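Long-range contacts in 4-hydroxy-tetrahydrodipicolinate synthase (Thermotoga maritima, PDB 3PB0), which catalyses the condensation of pyruvate with (S)-aspartate-beta-semialdehyde to 4-hydroxy-tetrahydrodipicolinate, a step of lysine biosynthesis: residues T13-P18 and N42-L47; P18-E23 and F270-L275; T109-K114 and G142-N147; K161-I166 and S188-W193. The protein carries 3 engineered substitutions. One frame throughout, in Å; residues are numbered along the deposited sequence. Where two conformers were deposited one is given.

Overall arrangement
From the N terminus, interaction 1 comes first: it pairs the first barrel strand, 10-14, with the second, 43-46, and closes the loop that holds helix 26-38. Interaction 2 opens at P18, which it shares with interaction 1, so the two cross along the chain; it closes only at 270-275, ties the hairpin 19-24 to the segment after helix 259-267, and spans most of the protein. Interactions 3 and 4 fall in series within that span. Interaction 3 joins the loop after strand 104-108 to the end of the short helix 141-144 and the turn beyond it; interaction 4 pairs strands 163-168 and 191-194, elsewhere in the same barrel as interaction 1.

Interaction 1: residues T13-P18 and N42-L47; sequences TAIVTP and NALIVL
I15 and V46 run alongside each other, I15 CG2 meeting V46 CG2 at 4.0 Å. I15 holds CG1 anti to its backbone N (chi1 -160°), which places CG2 between N and the carbonyl carbon; from there CG2 touches I45 O as well as the valine methyl, while CD1, at the far end of an extended branch, brushes L44 CD2 at 4.4 Å. L44 in turn brings the same CD2 to T13 CB, 4.1 Å away. The T13 hydroxyl bonds to Q36 and S216. Beneath the side chains runs a parallel beta ladder, the pairing of the first and second strands of the TIM barrel: T13 N donates to A43 O (2.9 Å), I45 N to T13 O (2.8 Å, N-H...O 170°), and I15 N to I45 O (3.0 Å). T13 and L44 face the outer layer, where L44 packs on T68 and V72 of helix 58-72; A14 and I45 face the other way, close to T50 and I212, which are predicted to bind pyruvate. Past I15 the backbones separate and water takes over from direct bonds. Water W 1 donates to I15 O and to T17 OG1 and accepts from L47 N; water W 2 links I15 O with I45 O. T17 OG1, anti to the carbonyl carbon (chi1 -59°), also bonds to G51 and lies 3.9 Å from L47 CD2, the two side chains crossing at a slant.

Interaction 2: residues P18-E23 and F270-L275; sequences PFKNGE and FIENEL
A beta-hairpin, 19-24, with a two-residue loop, N21-G22, makes a type I' turn, and E274 holds that turn from across the contact. The glutamate chain is extended, CG anti to the backbone N (chi1 179°), and carries the carboxylate up to two successive amides: N21 N bonds to OE1 at 2.8 Å and G22 N to OE2, also at 2.8 Å. Both oxygens use their syn lone pairs; the G22 bond is the straighter. Cutting E274 back to an alanine would probably leave these two amides without their carboxylate and the turn less firmly tied to 270-275. Nearer the barrel, the F19 ring presents its edge to E274 O, with CD2 3.5 Å away, and R276 makes a cation-pi contact with the ring. K20 and E272 touch through their aliphatic parts, CG to CG at 3.8 Å; their charged ends, NZ and OE2, stay 4.0 Å apart, too far for a salt bridge. P18 CG rests on I271 CG2, the side chains roughly perpendicular, and water W 3 joins F19 O to E272 N. Paired bonds between K20 and E23 and the sequence N21-G22 are classic marks of the type I' hairpin.

Interaction 3: residues T109-K114 and G142-N147; sequences TPYYNK and GRTGVN
T144 OG1 is gripped by several groups. Water W 5, 2.6 Å from T144 OG1, bridges it to T109 OG1, with which it makes no direct bond, and also donates to V146 O. T144 OG1 has two further partners: V140 O, just ahead of the short helix 141-144, and V146 N, which donates to it at 3.1 Å with an N-H...O angle of 159°. The last bond makes an ST turn at the point where G145, with positive phi, leaves the helix. T144 sets its hydroxyl between the backbone N and the carbonyl carbon (chi1 63°), which leaves CG2 beside the backbone N, facing Y111: CG2 reaches Y111 CD2 at 3.5 Å, obliquely to the ring, the two side chains roughly perpendicular. With a valine in its place, the V146 amide and the V140 carbonyl would probably lose their common partner and the water one anchor. V146 and T109 run past each other head to tail, V146 CB 4.0 Å from T109 OG1, while V146 CG2 comes within 3.9 Å of P110 O, a buried carbonyl with no partner in the model. Y111 also covers one face of the Y112 ring, its CD1 4.1 Å above the centre; Y112 is predicted to belong to the catalytic proton relay. The direct touches are van der Waals contacts, and the polar link between the segments runs through a single water shared by two hydroxyls and a carbonyl.

Interaction 4: residues K161-I166 and S188-W193; sequences KNVVGI and SDFMVW
G165 CA sits over one face of the F190 ring, 3.7 Å from its centroid and 17° off the ring normal, a CH-pi contact. V163 CG1 meets the same ring at CE1 (3.7 Å), and I166 CG2 meets CE2. With CG anti to the backbone N (chi1 -173°), the F190 ring is laid against the 163-166 backbone. W193 CZ3 also approaches G165 CA, at 4.0 Å; a side chain at this position would run into both M191 O and the tryptophan, so only glycine fits. The indole is itself covered on one face by M191 CB, and V164 CG1 meets its edge at CH2. I166 and V192 run alongside each other, CG2 to CG1 at 3.9 Å. Behind these contacts stands a parallel ladder: M191 N donates to V164 O (3.0 Å), I166 N to M191 O, and W193 N to I166 O at 2.9 Å. V164 O takes a second bond from water W 6, which also donates to D189 O. The indole is fixed further by F8, whose ring stacks on it and whose backbone O accepts from NE1; it lies near K167, predicted to form the Schiff base. The two strands, 34° apart, are the ends of a beta-alpha-beta unit in the barrel, with helix 173-186 as the crossover: T179 and T183 of that helix pack on V192, A153, I156 and A157 of helix 150-159 lie against I166, V163 and F190, and strand 134-139 pairs with the far edge of strand 163-168.

Interaction 1: residues T13-P18 and N42-L47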
loop_
_atom_site.group_PDB
_atom_site.type_symbol
_atom_site.label_atom_id
_atom_site.label_comp_id
_atom_site.label_asym_id
_atom_site.label_seq_id
_atom_site.Cartn_x
_atom_site.Cartn_y
_atom_site.Cartn_z
ATOM N N THR A 13 5.118 -2.587 0.695
ATOM C CA THR A 13 4.168 -3.709 0.673
ATOM C C THR A 13 2.952 -3.431 1.540
ATOM O O THR A 13 3.092 -3.133 2.736
ATOM C CB THR A 13 4.811 -5.038 1.125
ATOM O OG1 THR A 13 5.922 -5.344 0.278
ATOM C CG2 THR A 13 3.815 -6.175 1.051
ATOM N N ALA A 14 1.769 -3.528 0.929
ATOM C CA ALA A 14 0.505 -3.493 1.659
ATOM C C ALA A 14 0.303 -4.905 2.200
ATOM O O ALA A 14 -0.237 -5.785 1.528
ATOM C CB ALA A 14 -0.632 -3.060 0.750
ATOM N N ILE A 15 0.825 -5.130 3.399
ATOM C CA ILE A 15 0.987 -6.471 3.940
ATOM C C ILE A 15 -0.333 -7.019 4.503
ATOM O O ILE A 15 -1.116 -6.275 5.104
ATOM C CB ILE A 15 2.178 -6.516 4.972
ATOM C CG1 ILE A 15 2.683 -7.954 5.177
ATOM C CG2 ILE A 15 1.844 -5.808 6.274
ATOM C CD1 ILE A 15 3.957 -8.052 6.043
ATOM N N VAL A 16 -0.587 -8.300 4.256
ATOM C CA VAL A 16 -1.732 -8.970 4.868
ATOM C C VAL A 16 -1.607 -9.078 6.381
ATOM O O VAL A 16 -0.496 -8.933 6.961
ATOM C CB VAL A 16 -1.996 -10.381 4.285
ATOM C CG1 VAL A 16 -2.157 -10.322 2.768
ATOM C CG2 VAL A 16 -0.880 -11.370 4.696
ATOM N N THR A 17 -2.757 -9.307 7.013
ATOM C CA THR A 17 -2.852 -9.605 8.438
ATOM C C THR A 17 -3.212 -11.092 8.622
ATOM O O THR A 17 -4.392 -11.464 8.525
ATOM C CB THR A 17 -3.931 -8.739 9.106
ATOM O OG1 THR A 17 -3.605 -7.360 8.929
ATOM C CG2 THR A 17 -4.027 -9.050 10.613
ATOM N N PRO A 18 -2.196 -11.946 8.861
ATOM C CA PRO A 18 -2.399 -13.377 9.043
ATOM C C PRO A 18 -3.255 -13.656 10.267
ATOM O O PRO A 18 -3.093 -12.998 11.298
ATOM C CB PRO A 18 -0.972 -13.912 9.263
ATOM C CG PRO A 18 -0.086 -12.868 8.612
ATOM C CD PRO A 18 -0.772 -11.588 8.995
ATOM N N ASN A 42 11.050 -1.552 0.618
ATOM C CA ASN A 42 11.475 -0.285 1.253
ATOM C C ASN A 42 10.477 0.403 2.185
ATOM O O ASN A 42 10.789 1.446 2.774
ATOM C CB ASN A 42 11.983 0.708 0.190
ATOM C CG ASN A 42 13.396 0.387 -0.283
ATOM O OD1 ASN A 42 14.174 -0.240 0.435
ATOM N ND2 ASN A 42 13.731 0.819 -1.492
ATOM N N ALA A 43 9.288 -0.181 2.318
ATOM C CA ALA A 43 8.301 0.264 3.296
ATOM C C ALA A 43 7.263 -0.821 3.537
ATOM O O ALA A 43 7.083 -1.724 2.709
ATOM C CB ALA A 43 7.617 1.539 2.835
ATOM N N LEU A 44 6.594 -0.747 4.682
ATOM C CA LEU A 44 5.409 -1.579 4.914
ATOM C C LEU A 44 4.219 -0.694 5.181
ATOM O O LEU A 44 4.302 0.296 5.933
ATOM C CB LEU A 44 5.600 -2.593 6.058
ATOM C CG LEU A 44 6.705 -3.664 5.973
ATOM C CD1 LEU A 44 6.787 -4.428 7.294
ATOM C CD2 LEU A 44 6.525 -4.668 4.812
ATOM N N ILE A 45 3.121 -1.032 4.517
ATOM C CA ILE A 45 1.843 -0.422 4.791
ATOM C C ILE A 45 1.023 -1.473 5.526
ATOM O O ILE A 45 0.734 -2.572 5.002
ATOM C CB ILE A 45 1.141 0.114 3.508
ATOM C CG1 ILE A 45 1.834 1.377 2.984
ATOM C CG2 ILE A 45 -0.318 0.476 3.815
ATOM C CD1 ILE A 45 3.177 1.149 2.267
ATOM N N VAL A 46 0.680 -1.138 6.761
ATOM C CA VAL A 46 0.049 -2.078 7.672
ATOM C C VAL A 46 -1.393 -1.631 7.846
ATOM O O VAL A 46 -1.680 -0.437 7.889
ATOM C CB VAL A 46 0.827 -2.135 9.041
ATOM C CG1 VAL A 46 0.110 -2.983 10.078
ATOM C CG2 VAL A 46 2.245 -2.692 8.808
ATOM N N LEU A 47 -2.292 -2.607 7.887
ATOM C CA LEU A 47 -3.734 -2.379 8.083
ATOM C C LEU A 47 -4.405 -1.484 7.035
ATOM O O LEU A 47 -5.313 -0.700 7.337
ATOM C CB LEU A 47 -4.017 -1.918 9.514
ATOM C CG LEU A 47 -3.680 -3.005 10.546
ATOM C CD1 LEU A 47 -3.385 -2.424 11.911
ATOM C CD2 LEU A 47 -4.777 -4.060 10.610
HETATM O O HOH W 1 -1.867 -5.561 7.758
HETATM O O HOH W 2 -1.907 -3.609 4.715
#

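Interaction 2: residues P18-E23 and F270-L275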
loop_
_atom_site.group_PDB
_atom_site.type_symbol
_atom_site.label_atom_id
_atom_site.label_comp_id
_atom_site.label_asym_id
_atom_site.label_seq_id
_atom_site.Cartn_x
_atom_site.Cartn_y
_atom_site.Cartn_z
ATOM N N PRO A 18 -2.196 -11.946 8.861
ATOM C CA PRO A 18 -2.399 -13.377 9.043
ATOM C C PRO A 18 -3.255 -13.656 10.267
ATOM O O PRO A 18 -3.093 -12.998 11.298
ATOM C CB PRO A 18 -0.972 -13.912 9.263
ATOM C CG PRO A 18 -0.086 -12.868 8.612
ATOM C CD PRO A 18 -0.772 -11.588 8.995
ATOM N N PHE A 19 -4.158 -14.625 10.137
ATOM C CA PHE A 19 -4.998 -15.068 11.243
ATOM C C PHE A 19 -4.856 -16.569 11.346
ATOM O O PHE A 19 -4.561 -17.240 10.360
ATOM C CB PHE A 19 -6.494 -14.782 10.982
ATOM C CG PHE A 19 -6.826 -13.347 10.688
ATOM C CD1 PHE A 19 -6.541 -12.341 11.609
ATOM C CD2 PHE A 19 -7.493 -13.011 9.512
ATOM C CE1 PHE A 19 -6.872 -11.021 11.339
ATOM C CE2 PHE A 19 -7.840 -11.687 9.224
ATOM C CZ PHE A 19 -7.541 -10.685 10.141
ATOM N N LYS A 20 -5.085 -17.095 12.544
ATOM C CA LYS A 20 -5.176 -18.527 12.745
ATOM C C LYS A 20 -6.185 -18.765 13.851
ATOM O O LYS A 20 -6.049 -18.223 14.950
ATOM C CB LYS A 20 -3.817 -19.126 13.119
ATOM C CG LYS A 20 -3.886 -20.611 13.385
ATOM C CD LYS A 20 -2.549 -21.185 13.805
ATOM C CE LYS A 20 -2.517 -22.673 13.485
ATOM N NZ LYS A 20 -1.189 -23.272 13.747
ATOM N N ASN A 21 -7.217 -19.550 13.531
ATOM C CA ASN A 21 -8.280 -19.901 14.469
ATOM C C ASN A 21 -8.887 -18.693 15.183
ATOM O O ASN A 21 -9.084 -18.699 16.398
ATOM C CB ASN A 21 -7.775 -20.969 15.450
ATOM C CG ASN A 21 -7.358 -22.256 14.740
ATOM O OD1 ASN A 21 -6.250 -22.753 14.941
ATOM N ND2 ASN A 21 -8.238 -22.787 13.886
ATOM N N GLY A 22 -9.150 -17.639 14.419
ATOM C CA GLY A 22 -9.826 -16.450 14.939
ATOM C C GLY A 22 -8.964 -15.348 15.508
ATOM O O GLY A 22 -9.450 -14.241 15.736
ATOM N N GLU A 23 -7.685 -15.649 15.726
ATOM C CA GLU A 23 -6.753 -14.728 16.355
ATOM C C GLU A 23 -5.647 -14.318 15.395
ATOM O O GLU A 23 -5.336 -15.042 14.449
ATOM C CB GLU A 23 -6.098 -15.378 17.589
ATOM C CG GLU A 23 -7.064 -15.939 18.648
ATOM C CD GLU A 23 -8.032 -14.898 19.185
ATOM O OE1 GLU A 23 -7.636 -13.727 19.335
ATOM O OE2 GLU A 23 -9.204 -15.254 19.448
ATOM N N PHE A 270 3.641 -19.604 4.077
ATOM C CA PHE A 270 3.831 -18.477 5.000
ATOM C C PHE A 270 2.730 -18.307 6.056
ATOM O O PHE A 270 3.018 -17.818 7.162
ATOM C CB PHE A 270 4.013 -17.154 4.242
ATOM C CG PHE A 270 5.365 -17.004 3.603
ATOM C CD1 PHE A 270 6.471 -16.615 4.362
ATOM C CD2 PHE A 270 5.538 -17.264 2.243
ATOM C CE1 PHE A 270 7.717 -16.496 3.784
ATOM C CE2 PHE A 270 6.797 -17.127 1.651
ATOM C CZ PHE A 270 7.885 -16.751 2.430
ATOM N N ILE A 271 1.486 -18.646 5.709
ATOM C CA ILE A 271 0.325 -18.338 6.573
ATOM C C ILE A 271 -0.767 -19.387 6.476
ATOM O O ILE A 271 -0.728 -20.238 5.600
ATOM C CB ILE A 271 -0.336 -16.960 6.234
ATOM C CG1 ILE A 271 -0.934 -16.974 4.809
ATOM C CG2 ILE A 271 0.661 -15.816 6.411
ATOM C CD1 ILE A 271 -2.021 -15.931 4.583
ATOM N N GLU A 272 -1.731 -19.326 7.399
ATOM C CA GLU A 272 -2.982 -20.079 7.274
ATOM C C GLU A 272 -3.865 -19.382 6.255
ATOM O O GLU A 272 -3.937 -18.161 6.240
ATOM C CB GLU A 272 -3.723 -20.144 8.611
ATOM C CG GLU A 272 -2.928 -20.839 9.738
ATOM C CD GLU A 272 -2.536 -22.258 9.375
ATOM O OE1 GLU A 272 -3.330 -22.939 8.680
ATOM O OE2 GLU A 272 -1.435 -22.689 9.765
ATOM N N ASN A 273 -4.522 -20.155 5.397
ATOM C CA ASN A 273 -5.490 -19.585 4.468
ATOM C C ASN A 273 -6.779 -19.228 5.205
ATOM O O ASN A 273 -7.799 -19.889 5.038
ATOM C CB ASN A 273 -5.786 -20.557 3.344
ATOM C CG ASN A 273 -6.541 -19.915 2.213
ATOM O OD1 ASN A 273 -6.615 -18.684 2.104
ATOM N ND2 ASN A 273 -7.101 -20.743 1.347
ATOM N N GLU A 274 -6.713 -18.184 6.025
ATOM C CA GLU A 274 -7.833 -17.804 6.869
ATOM C C GLU A 274 -8.157 -16.313 6.771
ATOM O O GLU A 274 -7.315 -15.462 7.031
ATOM C CB GLU A 274 -7.582 -18.213 8.331
ATOM C CG GLU A 274 -8.716 -17.829 9.278
ATOM C CD GLU A 274 -8.482 -18.288 10.710
ATOM O OE1 GLU A 274 -7.987 -19.422 10.894
ATOM O OE2 GLU A 274 -8.788 -17.510 11.653
ATOM N N LEU A 275 -9.401 -16.027 6.408
ATOM C CA LEU A 275 -9.891 -14.668 6.271
ATOM C C LEU A 275 -11.072 -14.455 7.202
ATOM O O LEU A 275 -11.747 -15.416 7.594
ATOM C CB LEU A 275 -10.295 -14.386 4.818
ATOM C CG LEU A 275 -9.093 -14.251 3.871
ATOM C CD1 LEU A 275 -8.983 -15.473 2.972
ATOM C CD2 LEU A 275 -9.211 -12.989 3.047
HETATM O O HOH W 3 -1.861 -17.471 9.506
HETATM O O HOH W 4 -4.551 -15.730 7.392
#

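Interaction 3: residues T109-K114 and G142-N147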
loop_
_atom_site.group_PDB
_atom_site.type_symbol
_atom_site.label_atom_id
_atom_site.label_comp_id
_atom_site.label_asym_id
_atom_site.label_seq_id
_atom_site.Cartn_x
_atom_site.Cartn_y
_atom_site.Cartn_z
ATOM N N THR A 109 -9.602 9.224 0.968
ATOM C CA THR A 109 -10.574 10.306 0.801
ATOM C C THR A 109 -11.851 9.967 1.553
ATOM O O THR A 109 -12.283 8.815 1.525
ATOM C CB THR A 109 -10.984 10.500 -0.682
ATOM O OG1 THR A 109 -11.427 9.245 -1.225
ATOM C CG2 THR A 109 -9.834 11.046 -1.507
ATOM N N PRO A 110 -12.463 10.957 2.224
ATOM C CA PRO A 110 -13.833 10.761 2.709
ATOM C C PRO A 110 -14.744 10.443 1.525
ATOM O O PRO A 110 -14.443 10.852 0.398
ATOM C CB PRO A 110 -14.191 12.126 3.312
ATOM C CG PRO A 110 -13.277 13.102 2.630
ATOM C CD PRO A 110 -11.984 12.329 2.478
ATOM N N TYR A 111 -15.836 9.716 1.758
ATOM C CA TYR A 111 -16.692 9.298 0.639
ATOM C C TYR A 111 -18.133 9.800 0.642
ATOM O O TYR A 111 -18.748 9.906 -0.426
ATOM C CB TYR A 111 -16.659 7.777 0.415
ATOM C CG TYR A 111 -15.932 6.977 1.474
ATOM C CD1 TYR A 111 -16.570 6.594 2.658
ATOM C CD2 TYR A 111 -14.603 6.589 1.282
ATOM C CE1 TYR A 111 -15.893 5.853 3.629
ATOM C CE2 TYR A 111 -13.917 5.852 2.242
ATOM C CZ TYR A 111 -14.567 5.486 3.410
ATOM O OH TYR A 111 -13.888 4.755 4.358
ATOM N N TYR A 112 -18.674 10.119 1.813
ATOM C CA TYR A 112 -20.101 10.434 1.888
ATOM C C TYR A 112 -20.475 11.799 1.318
ATOM O O TYR A 112 -19.657 12.730 1.308
ATOM C CB TYR A 112 -20.647 10.245 3.308
ATOM C CG TYR A 112 -20.470 8.840 3.836
ATOM C CD1 TYR A 112 -20.821 7.726 3.061
ATOM C CD2 TYR A 112 -19.954 8.619 5.113
ATOM C CE1 TYR A 112 -20.657 6.432 3.547
ATOM C CE2 TYR A 112 -19.792 7.332 5.604
ATOM C CZ TYR A 112 -20.141 6.245 4.820
ATOM O OH TYR A 112 -19.964 4.975 5.327
ATOM N N ASN A 113 -21.713 11.876 0.825
ATOM C CA ASN A 113 -22.325 13.095 0.269
ATOM C C ASN A 113 -21.988 13.338 -1.208
ATOM O O ASN A 113 -22.592 12.724 -2.101
ATOM C CB ASN A 113 -22.029 14.327 1.152
ATOM C CG ASN A 113 -22.666 14.218 2.534
ATOM O OD1 ASN A 113 -23.893 14.206 2.665
ATOM N ND2 ASN A 113 -21.832 14.131 3.571
ATOM N N LYS A 114 -21.046 14.241 -1.456
ATOM C CA LYS A 114 -20.514 14.486 -2.792
ATOM C C LYS A 114 -19.259 15.332 -2.612
ATOM O O LYS A 114 -19.228 16.492 -3.050
ATOM C CB LYS A 114 -21.536 15.217 -3.674
ATOM N N GLY A 142 -11.899 4.176 -8.042
ATOM C CA GLY A 142 -12.528 2.926 -8.511
ATOM C C GLY A 142 -13.321 2.235 -7.414
ATOM O O GLY A 142 -14.240 1.454 -7.684
ATOM N N ARG A 143 -12.961 2.543 -6.172
ATOM C CA ARG A 143 -13.595 1.960 -4.996
ATOM C C ARG A 143 -14.569 2.966 -4.370
ATOM O O ARG A 143 -15.720 2.640 -4.099
ATOM C CB ARG A 143 -12.521 1.524 -3.985
ATOM C CG ARG A 143 -12.856 0.268 -3.194
ATOM C CD ARG A 143 -11.887 0.040 -2.040
ATOM N NE ARG A 143 -10.621 -0.554 -2.474
ATOM C CZ ARG A 143 -9.435 -0.287 -1.929
ATOM N NH1 ARG A 143 -8.342 -0.882 -2.389
ATOM N NH2 ARG A 143 -9.333 0.583 -0.932
ATOM N N THR A 144 -14.097 4.197 -4.159
ATOM C CA THR A 144 -14.889 5.251 -3.480
ATOM C C THR A 144 -15.798 6.077 -4.391
ATOM O O THR A 144 -16.787 6.659 -3.931
ATOM C CB THR A 144 -13.988 6.251 -2.712
ATOM O OG1 THR A 144 -13.145 6.940 -3.640
ATOM C CG2 THR A 144 -13.130 5.539 -1.661
ATOM N N GLY A 145 -15.457 6.141 -5.674
ATOM C CA GLY A 145 -16.135 7.026 -6.594
ATOM C C GLY A 145 -15.718 8.478 -6.424
ATOM O O GLY A 145 -16.299 9.353 -7.047
ATOM N N VAL A 146 -14.721 8.733 -5.578
ATOM C CA VAL A 146 -14.194 10.084 -5.349
ATOM C C VAL A 146 -12.755 10.166 -5.866
ATOM O O VAL A 146 -11.903 9.360 -5.483
ATOM C CB VAL A 146 -14.241 10.473 -3.841
ATOM C CG1 VAL A 146 -13.647 11.844 -3.611
ATOM C CG2 VAL A 146 -15.680 10.438 -3.322
ATOM N N ASN A 147 -12.494 11.135 -6.739
ATOM C CA ASN A 147 -11.167 11.328 -7.305
ATOM C C ASN A 147 -10.521 12.634 -6.830
ATOM O O ASN A 147 -11.103 13.709 -6.982
ATOM C CB ASN A 147 -11.244 11.295 -8.838
ATOM C CG ASN A 147 -9.881 11.257 -9.497
ATOM O OD1 ASN A 147 -9.003 10.471 -9.112
ATOM N ND2 ASN A 147 -9.692 12.099 -10.507
HETATM O O HOH W 5 -10.846 8.177 -3.465
#

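Interaction 4: residues K161-I166 and S188-W193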
loop_
_atom_site.group_PDB
_atom_site.type_symbol
_atom_site.label_atom_id
_atom_site.label_comp_id
_atom_site.label_asym_id
_atom_site.label_seq_id
_atom_site.Cartn_x
_atom_site.Cartn_y
_atom_site.Cartn_z
ATOM N N LYS A 161 2.763 20.530 4.719
ATOM C CA LYS A 161 4.151 20.094 4.714
ATOM C C LYS A 161 4.346 18.657 5.178
ATOM O O LYS A 161 5.254 17.983 4.714
ATOM C CB LYS A 161 5.031 21.046 5.542
ATOM C CG LYS A 161 4.959 22.513 5.139
ATOM C CD LYS A 161 5.535 22.780 3.748
ATOM C CE LYS A 161 5.138 24.177 3.268
ATOM N NZ LYS A 161 5.616 24.449 1.891
ATOM N N ASN A 162 3.491 18.188 6.084
ATOM C CA ASN A 162 3.592 16.814 6.577
ATOM C C ASN A 162 2.816 15.758 5.760
ATOM O O ASN A 162 2.816 14.587 6.115
ATOM C CB ASN A 162 3.232 16.740 8.057
ATOM C CG ASN A 162 1.796 17.136 8.336
ATOM O OD1 ASN A 162 1.133 17.782 7.522
ATOM N ND2 ASN A 162 1.309 16.752 9.503
ATOM N N VAL A 163 2.152 16.173 4.683
ATOM C CA VAL A 163 1.652 15.217 3.681
ATOM C C VAL A 163 2.837 14.866 2.783
ATOM O O VAL A 163 3.358 15.734 2.071
ATOM C CB VAL A 163 0.476 15.785 2.861
ATOM C CG1 VAL A 163 0.128 14.837 1.701
ATOM C CG2 VAL A 163 -0.744 15.995 3.753
ATOM N N VAL A 164 3.305 13.621 2.858
ATOM C CA VAL A 164 4.559 13.239 2.177
ATOM C C VAL A 164 4.365 12.909 0.698
ATOM O O VAL A 164 5.259 13.131 -0.138
ATOM C CB VAL A 164 5.289 12.061 2.906
ATOM C CG1 VAL A 164 4.391 10.840 3.045
ATOM C CG2 VAL A 164 6.586 11.683 2.191
ATOM N N GLY A 165 3.193 12.382 0.375
ATOM C CA GLY A 165 2.959 11.894 -0.954
ATOM C C GLY A 165 1.533 11.461 -1.178
ATOM O O GLY A 165 0.624 11.747 -0.378
ATOM N N ILE A 166 1.348 10.774 -2.294
ATOM C CA ILE A 166 0.050 10.266 -2.638
ATOM C C ILE A 166 0.227 8.823 -3.143
ATOM O O ILE A 166 1.142 8.533 -3.940
ATOM C CB ILE A 166 -0.640 11.195 -3.688
ATOM C CG1 ILE A 166 -2.098 10.778 -3.944
ATOM C CG2 ILE A 166 0.184 11.277 -4.992
ATOM C CD1 ILE A 166 -2.889 11.845 -4.746
ATOM N N SER A 188 9.173 19.758 -4.976
ATOM C CA SER A 188 10.086 18.907 -5.755
ATOM C C SER A 188 10.086 17.436 -5.331
ATOM O O SER A 188 10.136 16.545 -6.177
ATOM C CB SER A 188 11.515 19.464 -5.715
ATOM O OG SER A 188 12.116 19.235 -4.456
ATOM N N ASP A 189 10.041 17.198 -4.021
ATOM C CA ASP A 189 10.175 15.865 -3.441
ATOM C C ASP A 189 8.867 15.225 -2.946
ATOM O O ASP A 189 8.916 14.305 -2.132
ATOM C CB ASP A 189 11.246 15.871 -2.320
ATOM C CG ASP A 189 10.857 16.727 -1.118
ATOM O OD1 ASP A 189 9.786 17.371 -1.135
ATOM O OD2 ASP A 189 11.617 16.719 -0.120
ATOM N N PHE A 190 7.712 15.725 -3.397
ATOM C CA PHE A 190 6.410 15.139 -3.024
ATOM C C PHE A 190 6.354 13.797 -3.732
ATOM O O PHE A 190 6.663 13.697 -4.924
ATOM C CB PHE A 190 5.246 16.041 -3.467
ATOM C CG PHE A 190 3.876 15.592 -2.979
ATOM C CD1 PHE A 190 3.412 15.968 -1.724
ATOM C CD2 PHE A 190 3.035 14.818 -3.801
ATOM C CE1 PHE A 190 2.135 15.594 -1.280
ATOM C CE2 PHE A 190 1.750 14.437 -3.373
ATOM C CZ PHE A 190 1.305 14.819 -2.102
ATOM N N MET A 191 6.012 12.755 -2.992
ATOM C CA MET A 191 6.136 11.399 -3.540
ATOM C C MET A 191 4.873 10.976 -4.266
ATOM O O MET A 191 3.775 11.282 -3.819
ATOM C CB MET A 191 6.481 10.406 -2.435
ATOM C CG MET A 191 7.757 10.740 -1.655
ATOM S SD MET A 191 9.236 10.777 -2.695
ATOM C CE MET A 191 9.683 9.065 -2.771
ATOM N N VAL A 192 5.025 10.299 -5.405
ATOM C CA VAL A 192 3.868 9.717 -6.059
ATOM C C VAL A 192 4.101 8.227 -6.242
ATOM O O VAL A 192 5.032 7.792 -6.932
ATOM C CB VAL A 192 3.505 10.380 -7.413
ATOM C CG1 VAL A 192 2.202 9.793 -7.932
ATOM C CG2 VAL A 192 3.372 11.888 -7.254
ATOM N N TRP A 193 3.270 7.451 -5.573
ATOM C CA TRP A 193 3.382 6.017 -5.642
ATOM C C TRP A 193 2.180 5.450 -6.317
ATOM O O TRP A 193 1.048 5.857 -6.020
ATOM C CB TRP A 193 3.484 5.414 -4.243
ATOM C CG TRP A 193 4.684 5.834 -3.436
ATOM C CD1 TRP A 193 5.990 5.443 -3.612
ATOM C CD2 TRP A 193 4.670 6.663 -2.262
ATOM N NE1 TRP A 193 6.788 6.002 -2.638
ATOM C CE2 TRP A 193 6.004 6.748 -1.792
ATOM C CE3 TRP A 193 3.661 7.350 -1.572
ATOM C CZ2 TRP A 193 6.357 7.502 -0.658
ATOM C CZ3 TRP A 193 4.017 8.114 -0.442
ATOM C CH2 TRP A 193 5.357 8.171 0.002
HETATM O O HOH W 6 7.607 14.379 0.198
#